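Local structure of NADP-dependent glyceraldehyde-3-phosphate dehydrogenase (Bacillus halodurans, 3PRL) at residues Pro102-Ile107 with Glu326-Ile331; Ser160-Pro165 with Phe286-Gln291; Ala174-Thr179 with Leu471-Glu476; Ile267-Ala272 with Ile418-Thr423; Val301-Ala306 with Arg396-Asn401. The protein probably oxidises glyceraldehyde 3-phosphate with NADP+ as electron acceptor and without taking up inorganic phosphate, as a member of the aldehyde dehydrogenase family. All coordinates share one frame; numbering follows the deposited sequence.

Contact 1: residues Pro102-Ile107 with Glu326-Ile331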
# COMPACT_ATOMS: atom_id res chain seq x y z
N PRO D 102 38.35 1.49 -12.87
CA PRO D 102 39.06 0.26 -12.49
C PRO D 102 38.37 -1.02 -13.02
O PRO D 102 37.15 -1.14 -12.91
CB PRO D 102 39.04 0.29 -10.96
CG PRO D 102 38.79 1.71 -10.58
CD PRO D 102 38.09 2.38 -11.71
N LYS D 103 39.15 -1.94 -13.58
CA LYS D 103 38.66 -3.11 -14.34
C LYS D 103 37.51 -3.90 -13.73
O LYS D 103 36.47 -4.11 -14.38
CB LYS D 103 39.82 -4.07 -14.63
CG LYS D 103 39.43 -5.37 -15.34
CD LYS D 103 40.57 -6.37 -15.28
CE LYS D 103 41.24 -6.54 -16.63
NZ LYS D 103 40.49 -7.52 -17.47
N LYS D 104 37.70 -4.38 -12.50
CA LYS D 104 36.70 -5.23 -11.86
C LYS D 104 35.44 -4.43 -11.51
O LYS D 104 34.33 -4.96 -11.54
CB LYS D 104 37.29 -5.94 -10.64
CG LYS D 104 38.37 -6.97 -10.99
CD LYS D 104 38.82 -7.76 -9.77
CE LYS D 104 37.94 -8.98 -9.56
NZ LYS D 104 38.33 -10.07 -10.50
N SER D 105 35.64 -3.14 -11.22
CA SER D 105 34.51 -2.25 -10.92
C SER D 105 33.66 -1.93 -12.15
O SER D 105 32.46 -1.71 -12.02
CB SER D 105 35.00 -0.95 -10.25
OG SER D 105 33.88 -0.13 -9.91
N ALA D 106 34.28 -1.91 -13.33
CA ALA D 106 33.58 -1.67 -14.61
C ALA D 106 32.74 -2.86 -15.05
O ALA D 106 31.62 -2.68 -15.56
CB ALA D 106 34.55 -1.28 -15.69
N ILE D 107 33.28 -4.06 -14.86
CA ILE D 107 32.51 -5.29 -15.08
C ILE D 107 31.40 -5.36 -14.06
O ILE D 107 30.31 -5.81 -14.38
CB ILE D 107 33.36 -6.58 -14.95
CG1 ILE D 107 34.58 -6.52 -15.86
CG2 ILE D 107 32.52 -7.81 -15.26
CD1 ILE D 107 35.76 -7.34 -15.34
N GLU D 326 43.09 -0.81 -16.26
CA GLU D 326 43.29 -2.20 -16.63
C GLU D 326 43.92 -2.97 -15.47
O GLU D 326 43.60 -4.14 -15.24
CB GLU D 326 44.18 -2.31 -17.87
CG GLU D 326 43.78 -1.40 -19.04
CD GLU D 326 44.48 -0.05 -19.02
OE1 GLU D 326 45.36 0.19 -19.88
OE2 GLU D 326 44.18 0.76 -18.13
N ASP D 327 44.78 -2.30 -14.72
CA ASP D 327 45.43 -2.91 -13.57
C ASP D 327 44.58 -2.96 -12.30
O ASP D 327 45.03 -3.50 -11.29
CB ASP D 327 46.78 -2.21 -13.28
CG ASP D 327 47.78 -2.36 -14.43
OD1 ASP D 327 47.61 -3.25 -15.29
OD2 ASP D 327 48.73 -1.55 -14.47
N ASP D 328 43.37 -2.38 -12.33
CA ASP D 328 42.49 -2.38 -11.15
C ASP D 328 43.01 -1.50 -10.00
O ASP D 328 42.79 -1.82 -8.82
CB ASP D 328 42.27 -3.81 -10.63
CG ASP D 328 40.87 -4.30 -10.81
OD1 ASP D 328 39.92 -3.57 -10.46
OD2 ASP D 328 40.71 -5.45 -11.29
N ALA D 329 43.71 -0.42 -10.33
CA ALA D 329 44.14 0.54 -9.30
C ALA D 329 42.94 1.18 -8.60
O ALA D 329 41.86 1.34 -9.20
CB ALA D 329 45.04 1.62 -9.92
N ASP D 330 43.12 1.53 -7.33
CA ASP D 330 42.07 2.20 -6.55
C ASP D 330 41.84 3.61 -7.10
O ASP D 330 40.70 4.06 -7.27
CB ASP D 330 42.44 2.27 -5.07
CG ASP D 330 42.62 0.90 -4.44
OD1 ASP D 330 41.65 0.11 -4.43
OD2 ASP D 330 43.73 0.62 -3.92
N ILE D 331 42.96 4.28 -7.39
CA ILE D 331 42.97 5.62 -7.95
C ILE D 331 43.46 5.60 -9.39
O ILE D 331 44.65 5.40 -9.66
CB ILE D 331 43.85 6.55 -7.09
CG1 ILE D 331 43.61 6.33 -5.58
CG2 ILE D 331 43.67 8.01 -7.52
CD1 ILE D 331 42.19 6.74 -5.06

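Contact 2: residues Ser160-Pro165 with Phe286-Gln291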
# COMPACT_ATOMS: atom_id res chain seq x y z
N SER D 160 22.24 10.39 -19.63
CA SER D 160 23.12 9.76 -18.65
C SER D 160 24.56 10.34 -18.66
O SER D 160 24.98 10.92 -19.66
CB SER D 160 23.11 8.24 -18.83
OG SER D 160 23.66 7.86 -20.07
N PRO D 161 25.30 10.17 -17.54
CA PRO D 161 26.64 10.74 -17.35
C PRO D 161 27.78 9.79 -17.76
O PRO D 161 27.51 8.68 -18.20
CB PRO D 161 26.68 10.97 -15.84
CG PRO D 161 25.89 9.81 -15.29
CD PRO D 161 24.94 9.32 -16.38
N PHE D 162 29.04 10.23 -17.62
CA PHE D 162 30.22 9.40 -17.89
C PHE D 162 30.54 8.51 -16.69
O PHE D 162 31.12 7.43 -16.84
CB PHE D 162 31.44 10.28 -18.25
CG PHE D 162 32.15 10.88 -17.06
CD1 PHE D 162 33.08 10.12 -16.33
CD2 PHE D 162 31.89 12.19 -16.67
CE1 PHE D 162 33.73 10.66 -15.21
CE2 PHE D 162 32.53 12.75 -15.56
CZ PHE D 162 33.47 11.97 -14.82
N ASN D 163 30.22 9.05 -15.51
CA ASN D 163 30.11 8.42 -14.20
C ASN D 163 29.87 6.91 -14.28
O ASN D 163 30.71 6.08 -13.92
CB ASN D 163 28.85 9.06 -13.54
CG ASN D 163 29.07 9.61 -12.14
OD1 ASN D 163 28.10 10.02 -11.48
ND2 ASN D 163 30.31 9.68 -11.69
N TYR D 164 28.67 6.58 -14.75
CA TYR D 164 28.16 5.22 -14.80
C TYR D 164 27.38 5.14 -16.11
O TYR D 164 26.20 5.40 -16.15
CB TYR D 164 27.22 4.96 -13.62
CG TYR D 164 27.87 4.99 -12.24
CD1 TYR D 164 28.22 3.81 -11.59
CD2 TYR D 164 28.10 6.20 -11.58
CE1 TYR D 164 28.81 3.83 -10.32
CE2 TYR D 164 28.69 6.24 -10.31
CZ TYR D 164 29.04 5.04 -9.68
OH TYR D 164 29.63 5.05 -8.43
N PRO D 165 28.06 4.79 -17.20
CA PRO D 165 27.46 4.91 -18.53
C PRO D 165 26.63 3.68 -18.97
O PRO D 165 26.06 3.69 -20.06
CB PRO D 165 28.68 5.10 -19.42
CG PRO D 165 29.75 4.31 -18.74
CD PRO D 165 29.48 4.37 -17.27
N PHE D 286 37.00 7.98 -2.10
CA PHE D 286 38.05 7.74 -3.07
C PHE D 286 37.70 6.70 -4.10
O PHE D 286 38.50 6.45 -5.01
CB PHE D 286 39.33 7.34 -2.36
CG PHE D 286 40.06 8.48 -1.80
CD1 PHE D 286 40.66 9.41 -2.64
CD2 PHE D 286 40.12 8.68 -0.42
CE1 PHE D 286 41.32 10.49 -2.12
CE2 PHE D 286 40.80 9.77 0.11
CZ PHE D 286 41.40 10.67 -0.74
N SER D 287 36.55 6.06 -3.90
CA SER D 287 35.96 5.16 -4.88
C SER D 287 35.86 5.88 -6.21
O SER D 287 35.38 7.01 -6.26
CB SER D 287 34.57 4.71 -4.41
OG SER D 287 33.82 4.15 -5.46
N TYR D 288 36.31 5.21 -7.27
CA TYR D 288 36.39 5.80 -8.62
C TYR D 288 37.05 7.19 -8.64
O TYR D 288 36.63 8.10 -9.36
CB TYR D 288 35.03 5.74 -9.33
CG TYR D 288 35.03 6.16 -10.79
CD1 TYR D 288 35.98 5.69 -11.70
CD2 TYR D 288 34.03 7.01 -11.28
CE1 TYR D 288 35.95 6.08 -13.05
CE2 TYR D 288 34.00 7.40 -12.61
CZ TYR D 288 34.96 6.94 -13.50
OH TYR D 288 34.91 7.36 -14.82
N SER D 289 38.12 7.32 -7.85
CA SER D 289 38.89 8.57 -7.71
C SER D 289 38.08 9.83 -7.37
O SER D 289 38.49 10.94 -7.73
CB SER D 289 39.76 8.83 -8.96
OG SER D 289 40.81 7.88 -9.08
N GLY D 290 36.94 9.66 -6.70
CA GLY D 290 36.11 10.81 -6.30
C GLY D 290 35.17 11.35 -7.38
O GLY D 290 34.59 12.44 -7.22
N GLN D 291 35.02 10.61 -8.47
CA GLN D 291 34.12 11.02 -9.56
C GLN D 291 32.74 10.43 -9.39
O GLN D 291 32.24 9.70 -10.24
CB GLN D 291 34.71 10.65 -10.92
CG GLN D 291 36.01 11.39 -11.19
CD GLN D 291 36.74 10.84 -12.38
OE1 GLN D 291 37.05 11.57 -13.31
NE2 GLN D 291 37.03 9.55 -12.35

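Contact 3: residues Ala174-Thr179 with Leu471-Glu476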
# COMPACT_ATOMS: atom_id res chain seq x y z
N ALA D 174 15.13 1.25 -18.31
CA ALA D 174 14.30 0.10 -17.87
C ALA D 174 12.95 0.49 -17.29
O ALA D 174 11.94 -0.05 -17.73
CB ALA D 174 15.05 -0.82 -16.89
N PRO D 175 12.91 1.41 -16.28
CA PRO D 175 11.58 1.71 -15.72
C PRO D 175 10.68 2.36 -16.75
O PRO D 175 9.47 2.15 -16.72
CB PRO D 175 11.86 2.69 -14.57
CG PRO D 175 13.37 3.05 -14.65
CD PRO D 175 14.02 1.93 -15.43
N ALA D 176 11.28 3.14 -17.64
CA ALA D 176 10.55 3.82 -18.70
C ALA D 176 9.84 2.87 -19.67
O ALA D 176 8.64 3.02 -19.93
CB ALA D 176 11.47 4.80 -19.46
N LEU D 177 10.56 1.87 -20.17
CA LEU D 177 9.98 0.97 -21.18
C LEU D 177 9.00 0.00 -20.56
O LEU D 177 7.96 -0.31 -21.16
CB LEU D 177 11.06 0.15 -21.88
CG LEU D 177 12.29 0.84 -22.50
CD1 LEU D 177 13.23 -0.25 -23.00
CD2 LEU D 177 11.94 1.80 -23.61
N VAL D 178 9.32 -0.49 -19.37
CA VAL D 178 8.46 -1.50 -18.75
C VAL D 178 7.10 -0.93 -18.32
O VAL D 178 6.12 -1.68 -18.19
CB VAL D 178 9.13 -2.25 -17.60
CG1 VAL D 178 9.16 -1.40 -16.33
CG2 VAL D 178 8.41 -3.56 -17.36
N THR D 179 7.04 0.38 -18.12
CA THR D 179 5.75 1.01 -17.76
C THR D 179 5.05 1.54 -18.99
O THR D 179 3.99 2.16 -18.90
CB THR D 179 5.89 2.15 -16.73
OG1 THR D 179 6.63 3.24 -17.31
CG2 THR D 179 6.58 1.67 -15.45
N LEU D 471 7.00 5.30 -10.77
CA LEU D 471 5.97 6.31 -10.51
C LEU D 471 6.26 7.62 -11.23
O LEU D 471 5.34 8.33 -11.65
CB LEU D 471 5.88 6.60 -8.99
CG LEU D 471 5.00 5.69 -8.09
CD1 LEU D 471 4.96 4.23 -8.51
CD2 LEU D 471 5.38 5.78 -6.60
N SER D 472 7.54 7.94 -11.35
CA SER D 472 7.92 9.16 -12.03
C SER D 472 7.75 9.00 -13.54
O SER D 472 7.71 9.99 -14.28
CB SER D 472 9.35 9.54 -11.67
OG SER D 472 10.24 8.56 -12.16
N MET D 473 7.61 7.74 -13.98
CA MET D 473 7.48 7.40 -15.40
C MET D 473 6.03 7.31 -15.86
O MET D 473 5.76 7.02 -17.03
CB MET D 473 8.16 6.06 -15.70
CG MET D 473 9.62 5.95 -15.25
SD MET D 473 10.82 6.76 -16.33
CE MET D 473 12.32 6.64 -15.36
N THR D 474 5.11 7.53 -14.93
CA THR D 474 3.70 7.28 -15.16
C THR D 474 2.88 8.44 -14.59
O THR D 474 3.44 9.40 -14.07
CB THR D 474 3.24 5.97 -14.47
OG1 THR D 474 3.89 5.86 -13.19
CG2 THR D 474 3.58 4.74 -15.31
N ARG D 475 1.57 8.30 -14.67
CA ARG D 475 0.59 9.24 -14.11
C ARG D 475 -0.70 8.44 -13.86
O ARG D 475 -0.89 7.33 -14.41
CB ARG D 475 0.36 10.46 -15.05
CG ARG D 475 -0.09 10.17 -16.55
CD ARG D 475 -1.61 9.95 -16.70
NE ARG D 475 -2.12 9.97 -18.07
CZ ARG D 475 -3.42 9.99 -18.39
NH1 ARG D 475 -4.35 9.97 -17.42
NH2 ARG D 475 -3.81 10.02 -19.66
N GLU D 476 -1.59 9.01 -13.04
CA GLU D 476 -2.84 8.37 -12.71
C GLU D 476 -3.79 8.44 -13.89
O GLU D 476 -3.87 9.45 -14.61
CB GLU D 476 -3.47 8.96 -11.45
CG GLU D 476 -2.81 8.51 -10.14
CD GLU D 476 -1.76 9.47 -9.64
OE1 GLU D 476 -1.22 10.26 -10.44
OE2 GLU D 476 -1.48 9.45 -8.42

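Contact 4: residues Ile267-Ala272 with Ile418-Thr423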
# COMPACT_ATOMS: atom_id res chain seq x y z
N ILE D 267 30.27 13.05 9.36
CA ILE D 267 30.30 13.61 10.70
C ILE D 267 30.81 12.55 11.66
O ILE D 267 30.25 11.45 11.72
CB ILE D 267 28.92 14.15 11.12
CG1 ILE D 267 28.43 15.16 10.07
CG2 ILE D 267 28.97 14.73 12.52
CD1 ILE D 267 27.09 15.83 10.35
N VAL D 268 31.89 12.87 12.38
CA VAL D 268 32.53 11.95 13.32
C VAL D 268 32.53 12.56 14.74
O VAL D 268 33.24 13.52 15.01
CB VAL D 268 33.97 11.59 12.86
CG1 VAL D 268 34.41 10.29 13.50
CG2 VAL D 268 34.05 11.47 11.33
N LEU D 269 31.68 12.01 15.61
CA LEU D 269 31.59 12.45 17.01
C LEU D 269 32.57 11.69 17.91
O LEU D 269 33.18 10.72 17.48
CB LEU D 269 30.15 12.34 17.54
CG LEU D 269 29.08 13.20 16.87
CD1 LEU D 269 27.70 12.99 17.52
CD2 LEU D 269 29.47 14.68 16.87
N ASP D 270 32.72 12.16 19.15
CA ASP D 270 33.69 11.61 20.12
C ASP D 270 33.59 10.09 20.37
O ASP D 270 34.61 9.40 20.46
CB ASP D 270 33.60 12.42 21.44
CG ASP D 270 34.07 11.64 22.67
OD1 ASP D 270 34.89 10.70 22.56
OD2 ASP D 270 33.63 12.01 23.79
N ASP D 271 32.36 9.59 20.49
CA ASP D 271 32.12 8.19 20.79
C ASP D 271 31.99 7.33 19.52
O ASP D 271 31.04 6.57 19.37
CB ASP D 271 30.87 8.05 21.68
CG ASP D 271 29.63 8.66 21.04
OD1 ASP D 271 29.77 9.54 20.16
OD2 ASP D 271 28.50 8.26 21.41
N ALA D 272 32.96 7.44 18.62
CA ALA D 272 32.89 6.72 17.35
C ALA D 272 33.98 5.67 17.24
O ALA D 272 35.10 5.86 17.72
CB ALA D 272 32.98 7.69 16.18
N ILE D 418 26.64 10.03 9.60
CA ILE D 418 26.94 10.33 11.01
C ILE D 418 27.64 9.12 11.64
O ILE D 418 27.18 7.98 11.49
CB ILE D 418 25.67 10.69 11.87
CG1 ILE D 418 24.62 11.47 11.07
CG2 ILE D 418 26.07 11.42 13.18
CD1 ILE D 418 25.08 12.83 10.56
N PHE D 419 28.73 9.37 12.36
CA PHE D 419 29.50 8.33 13.03
C PHE D 419 29.53 8.51 14.56
O PHE D 419 29.97 9.54 15.08
CB PHE D 419 30.91 8.28 12.44
CG PHE D 419 30.96 7.79 11.02
CD1 PHE D 419 31.04 6.43 10.73
CD2 PHE D 419 30.94 8.70 9.95
CE1 PHE D 419 31.09 5.97 9.41
CE2 PHE D 419 30.99 8.25 8.63
CZ PHE D 419 31.06 6.88 8.36
N THR D 420 29.04 7.49 15.26
CA THR D 420 28.69 7.56 16.68
C THR D 420 28.33 6.17 17.17
O THR D 420 27.88 5.34 16.38
CB THR D 420 27.41 8.40 16.91
OG1 THR D 420 27.22 9.33 15.83
CG2 THR D 420 27.47 9.15 18.23
N LYS D 421 28.49 5.91 18.45
CA LYS D 421 27.91 4.72 19.06
C LYS D 421 26.53 5.05 19.60
O LYS D 421 25.74 4.15 19.89
CB LYS D 421 28.79 4.16 20.18
CG LYS D 421 30.27 4.00 19.82
CD LYS D 421 30.55 2.81 18.93
CE LYS D 421 31.96 2.29 19.20
NZ LYS D 421 32.11 0.87 18.80
N ASP D 422 26.24 6.34 19.72
CA ASP D 422 24.97 6.82 20.24
C ASP D 422 23.92 6.92 19.13
O ASP D 422 23.70 8.01 18.57
CB ASP D 422 25.16 8.18 20.93
CG ASP D 422 23.96 8.59 21.76
OD1 ASP D 422 22.83 8.14 21.47
OD2 ASP D 422 24.16 9.38 22.70
N THR D 423 23.29 5.79 18.82
CA THR D 423 22.34 5.68 17.70
C THR D 423 21.16 6.66 17.74
O THR D 423 20.89 7.31 16.74
CB THR D 423 21.80 4.24 17.56
OG1 THR D 423 22.86 3.37 17.15
CG2 THR D 423 20.67 4.18 16.52

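Contact 5: residues Val301-Ala306 with Arg396-Asn401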
# COMPACT_ATOMS: atom_id res chain seq x y z
N VAL D 301 35.00 16.54 11.84
CA VAL D 301 35.41 15.63 12.93
C VAL D 301 35.60 16.38 14.25
O VAL D 301 36.26 17.41 14.29
CB VAL D 301 36.70 14.82 12.57
CG1 VAL D 301 37.88 15.72 12.29
CG2 VAL D 301 37.02 13.81 13.66
N GLN D 302 35.01 15.85 15.32
CA GLN D 302 35.12 16.49 16.63
C GLN D 302 36.58 16.59 17.06
O GLN D 302 37.37 15.70 16.78
CB GLN D 302 34.30 15.74 17.68
CG GLN D 302 33.79 16.64 18.78
CD GLN D 302 33.14 15.89 19.91
OE1 GLN D 302 31.93 15.66 19.89
NE2 GLN D 302 33.93 15.50 20.90
N ASP D 303 36.93 17.69 17.72
CA ASP D 303 38.32 17.94 18.13
C ASP D 303 38.94 16.86 19.02
O ASP D 303 40.09 16.47 18.81
CB ASP D 303 38.50 19.35 18.74
CG ASP D 303 37.39 19.72 19.73
OD1 ASP D 303 37.39 19.22 20.88
OD2 ASP D 303 36.53 20.54 19.35
N SER D 304 38.19 16.37 20.01
CA SER D 304 38.69 15.38 20.98
C SER D 304 39.16 14.05 20.37
O SER D 304 39.84 13.26 21.03
CB SER D 304 37.64 15.12 22.07
OG SER D 304 36.43 14.63 21.52
N VAL D 305 38.81 13.82 19.11
CA VAL D 305 39.09 12.56 18.42
C VAL D 305 39.76 12.77 17.05
O VAL D 305 40.09 11.80 16.37
CB VAL D 305 37.81 11.68 18.24
CG1 VAL D 305 37.45 10.99 19.55
CG2 VAL D 305 36.64 12.52 17.73
N ALA D 306 39.98 14.04 16.69
CA ALA D 306 40.44 14.41 15.35
C ALA D 306 41.77 13.77 14.95
O ALA D 306 41.87 13.17 13.89
CB ALA D 306 40.52 15.95 15.21
N ARG D 396 38.10 20.27 11.21
CA ARG D 396 38.12 20.05 12.65
C ARG D 396 36.99 20.86 13.27
O ARG D 396 36.93 22.09 13.13
CB ARG D 396 39.49 20.39 13.27
CG ARG D 396 40.68 20.26 12.31
CD ARG D 396 41.94 19.76 13.01
NE ARG D 396 42.15 18.32 12.81
CZ ARG D 396 43.02 17.57 13.49
NH1 ARG D 396 43.76 18.10 14.45
NH2 ARG D 396 43.12 16.28 13.21
N VAL D 397 36.08 20.17 13.93
CA VAL D 397 34.87 20.79 14.47
C VAL D 397 34.80 20.61 16.00
O VAL D 397 35.51 19.77 16.55
CB VAL D 397 33.62 20.22 13.74
CG1 VAL D 397 32.35 20.69 14.37
CG2 VAL D 397 33.65 20.61 12.27
N LYS D 398 33.97 21.41 16.67
CA LYS D 398 33.81 21.32 18.12
C LYS D 398 32.73 20.33 18.54
O LYS D 398 32.91 19.58 19.50
CB LYS D 398 33.51 22.70 18.73
CG LYS D 398 34.17 22.95 20.09
CD LYS D 398 33.29 23.80 21.03
CE LYS D 398 32.81 25.12 20.39
NZ LYS D 398 31.72 25.79 21.17
N ASP D 399 31.59 20.35 17.84
CA ASP D 399 30.48 19.48 18.19
C ASP D 399 29.63 19.11 16.98
O ASP D 399 29.93 19.50 15.85
CB ASP D 399 29.62 20.14 19.28
CG ASP D 399 29.24 21.57 18.96
OD1 ASP D 399 29.12 21.92 17.77
OD2 ASP D 399 29.04 22.36 19.90
N ALA D 400 28.57 18.34 17.22
CA ALA D 400 27.62 17.99 16.18
C ALA D 400 26.92 19.25 15.68
O ALA D 400 26.66 19.40 14.49
CB ALA D 400 26.59 16.98 16.71
N ASN D 401 26.62 20.16 16.61
CA ASN D 401 25.94 21.41 16.31
C ASN D 401 26.66 22.27 15.27
O ASN D 401 26.03 22.77 14.33
CB ASN D 401 25.73 22.21 17.61
CG ASN D 401 24.92 21.43 18.64
OD1 ASN D 401 23.70 21.41 18.59
ND2 ASN D 401 25.61 20.80 19.59

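Contact 1: residues Pro102-Ile107 with Glu326-Ile331
Asp328 reaches from its loop to the start of helix 103-124, where OD1 accepts the backbone N-H of Lys104. Lys104 N and Asp328 OD1 are 3.1 Å apart and the bond is fairly straight, 163° at the hydrogen. The donor approaches on the syn side of OD1 but stands 32° out of the carboxylate plane, so the amide lies obliquely above the flat group. Pro102 is the N-cap residue, and the amides of the turn after it have no carbonyl behind them to bond to; Asp328 serves that of Lys104, and the backbone of Pro325 that of Lys103, the residue before. The acidic group would probably also gain from the positive end of the helix dipole. In the aldehyde dehydrogenase fold helix 103-124 belongs to the cofactor-binding domain and 326-331 to the catalytic domain, so this cap bridges the two at the surface. Lys103 crosses the carboxylate at about a right angle. Its CB is 3.7 Å from Asp328 OD2; CG, set opposite the backbone N (chi1 176°), carries the chain past the carboxylate. CD then comes within 3.8 Å of Glu326 O, and CE closes to 3.6 Å from that same oxygen. Two bends in the last torsions turn NZ off, leaving it 6.5 Å from Asp328 OD2, too far for a salt bridge, though the opposite charges may attract weakly. Pro102 packs its ring on the backbone of Ala329: CG is 3.4 Å from Ala329 O, a buried carbonyl without a polar partner, while Tyr288 also touches the proline ring.

Contact 2: residues Ser160-Pro165 with Phe286-Gln291
Two irregular loops meet here, their closest CA atoms being those of Asn163 and Gln291 at 6.7 Å, and 286-291 is wound tightly through positive phi at Tyr288, Ser289 and Gly290. Phe162, seen to contact NADP, carries the contact with the edge of its ring. Chi1 of 81° wedges CG between its own backbone N and carbonyl carbon and swings the ring toward Tyr288, whose OH lies in the ring plane 3.5 Å from Phe162 CE1. The two rings cross at a slant, with CE1 of Phe162 4.2 Å from CE2 of Tyr288. Gln291 comes in at about a right angle, OE1 being 3.9 Å from Phe162 CZ and the amide turned 63° from the ring. Its NE2 sits 3.5 Å above one face of the Tyr288 ring, toward the rim, and makes a weak bond to Tyr288 O. With a leucine in place of Phe162, the flat ring is lost, which would probably open a gap beside Tyr288 OH and Gln291 OE1. Asn163 ND2 is modelled a doubtful 2.4 Å from Gln291 O. Its backbone O is bonded by Lys101, whose charge also makes cation-pi contacts with Tyr288 and Tyr164. Segment 286-291 opens the family's active-site cysteine signature, so the contact lays the cofactor loop against that signature. Tyr288 OH is bonded to Val99 O and Gln291 OE1 to the N of Ile335; both oxygens are thus held in place, and the C-H edge of Phe162 probably meets Tyr288 OH in a weak electrostatic attraction.

Contact 3: residues Ala174-Thr179 with Leu471-Glu476
The C-terminal end of helix 167-178, in the cofactor-binding domain, is closed by the turn that joins helix 466-472 to strand 474-482, and Met473 in that turn packs against Pro175, Ala176 and Thr179. Strand 474-482 pairs with strand 144-159 and leads into the oligomerisation arm of the family, so the turn lies where that arm meets the cofactor-binding domain. Met473 starts with CB 3.6 Å from Thr179 OG1. A bend at chi2 (-78°) then folds the thioether back over the helix: SD lies 3.7 Å from Ala176 CB, and the terminal CE lies 3.8 Å from Pro175 CG. The methionine thus runs obliquely past the proline ring and at about a right angle to the threonine. No hydrogen bond joins the two segments directly, but Asn181 ND2 links them by bonding both Ala176 O and Met473 O. Farther out, Thr474 presents its methyl, CG2 being 3.7 Å from Thr179 CB, while its OG1 turns to Leu470 O and Arg150. Along the strand Arg475 bonds Val435 O of a second subunit, so the strand takes part in a subunit interface. Met473 itself is about 9 Å, side chain to side chain, from Glu259, a predicted active-site residue. Thr179 closes the last helical turn with its hydroxyl, OG1 donating to Pro175 O at 3.1 Å and tilted only 16° from the carbonyl plane.

Contact 4: residues Ile267-Ala272 with Ile418-Thr423
Ile267 and Ile418 lie side by side and point the same way, their CD1 methyls meeting at 3.6 Å; Ile429 of helix 423-431 packs on Ile418 and on Leu269. On the sheet face of Val268 and Phe419, Val268 CG1 is 4.2 Å from Phe419 CB, Ala272 CB comes up to the same carbon, and Thr277 and Ile281 of helix 274-286 cover the phenylalanine. The edge of the Phe419 ring takes in Ile267 O, which lies in the ring plane. Strands 264-268 and 415-419 run parallel, neighbours in the Rossmann-like sheet of the catalytic domain. Phe419 N donates to Ile267 O over 2.7 Å, bent to 140° at the hydrogen, and Leu269 N donates back to Phe419 O over 3.1 Å and much straighter, at 166°. Beyond the strand ends the chains turn polar. Asp271 centres an inverse gamma turn, and chi1 of 58° lays its carboxylate against the side chain of Thr420, OD1 being 3.0 Å from CG2. That oxygen is also in a salt bridge with Arg425, while OD2 approaches Asp422, stopping 4.7 Å from its OD2 with the two carboxylates nearly perpendicular. Replacing Asp271 with an alanine removes both oxygens, which would probably leave Arg425 without its salt-bridge partner and the Thr420 methyl with less to pack on. Thr420 OG1 is buried here without a polar partner. Asp422 is the N-cap of helix 423-431, and the residue after it, Thr423, bonds Asp424 of a third subunit.

Contact 5: residues Val301-Ala306 with Arg396-Asn401
Val301 and Val397 join parallel strands 296-302 and 391-397 of the catalytic domain's sheet, the first running directly into helix 303-317, the second reaching helix 400-409 after two residues. Val397 N donates to Val301 O at 2.8 Å and almost straight, 173° at the hydrogen. Val397 O is approached from the other segment by two groups: Asp303 N, in a weak bond bent to 123°, and the CA-H of Gln302, 3.3 Å from CA to O. The carboxylate of Asp303 adds nothing to these, because OD2 and Val397 O are both acceptors. Gln302 instead lays its CG 3.2 Å from Lys398 O and turns NE2 back to Ser304 OG in a weak bond. OD1 of the N-cap residue Asp399 takes the N-H of Glu402, whose own carboxylate takes the N-H of Lys398. Arg396 finds its salt bridge at Asp307 through NH1, with a weak, long ion pair from NE to Asp374. Two bends in its chain, at chi2 and chi3, bring the guanidinium against Ala306, whose CB sits over one face, 3.3 Å from Arg396 NH2.

In the fold
From the N terminus, Pro102-Ile107 begins contact 1, whose loop runs to residue 326 and encloses contact 2. Contact 3 starts shortly after, at 174-179, and closes last, at 471-476; it crosses contacts 1 and 2 but encloses contacts 4 and 5. Contact 5 lies within contact 4, and each of these crosses contact 1; contact 4 also crosses contact 2, while contact 5 opens only after contact 2 has closed. Contacts 1 and 2 touch through Ile331, Ser289, Pro102 and Tyr288, tying cofactor-binding to catalytic domain. Contacts 4 and 5 share neighbouring strands 264-268 and 296-302 of the catalytic sheet. Contact 3 joins the cofactor-binding domain to the C-terminal strand of the oligomerisation arm.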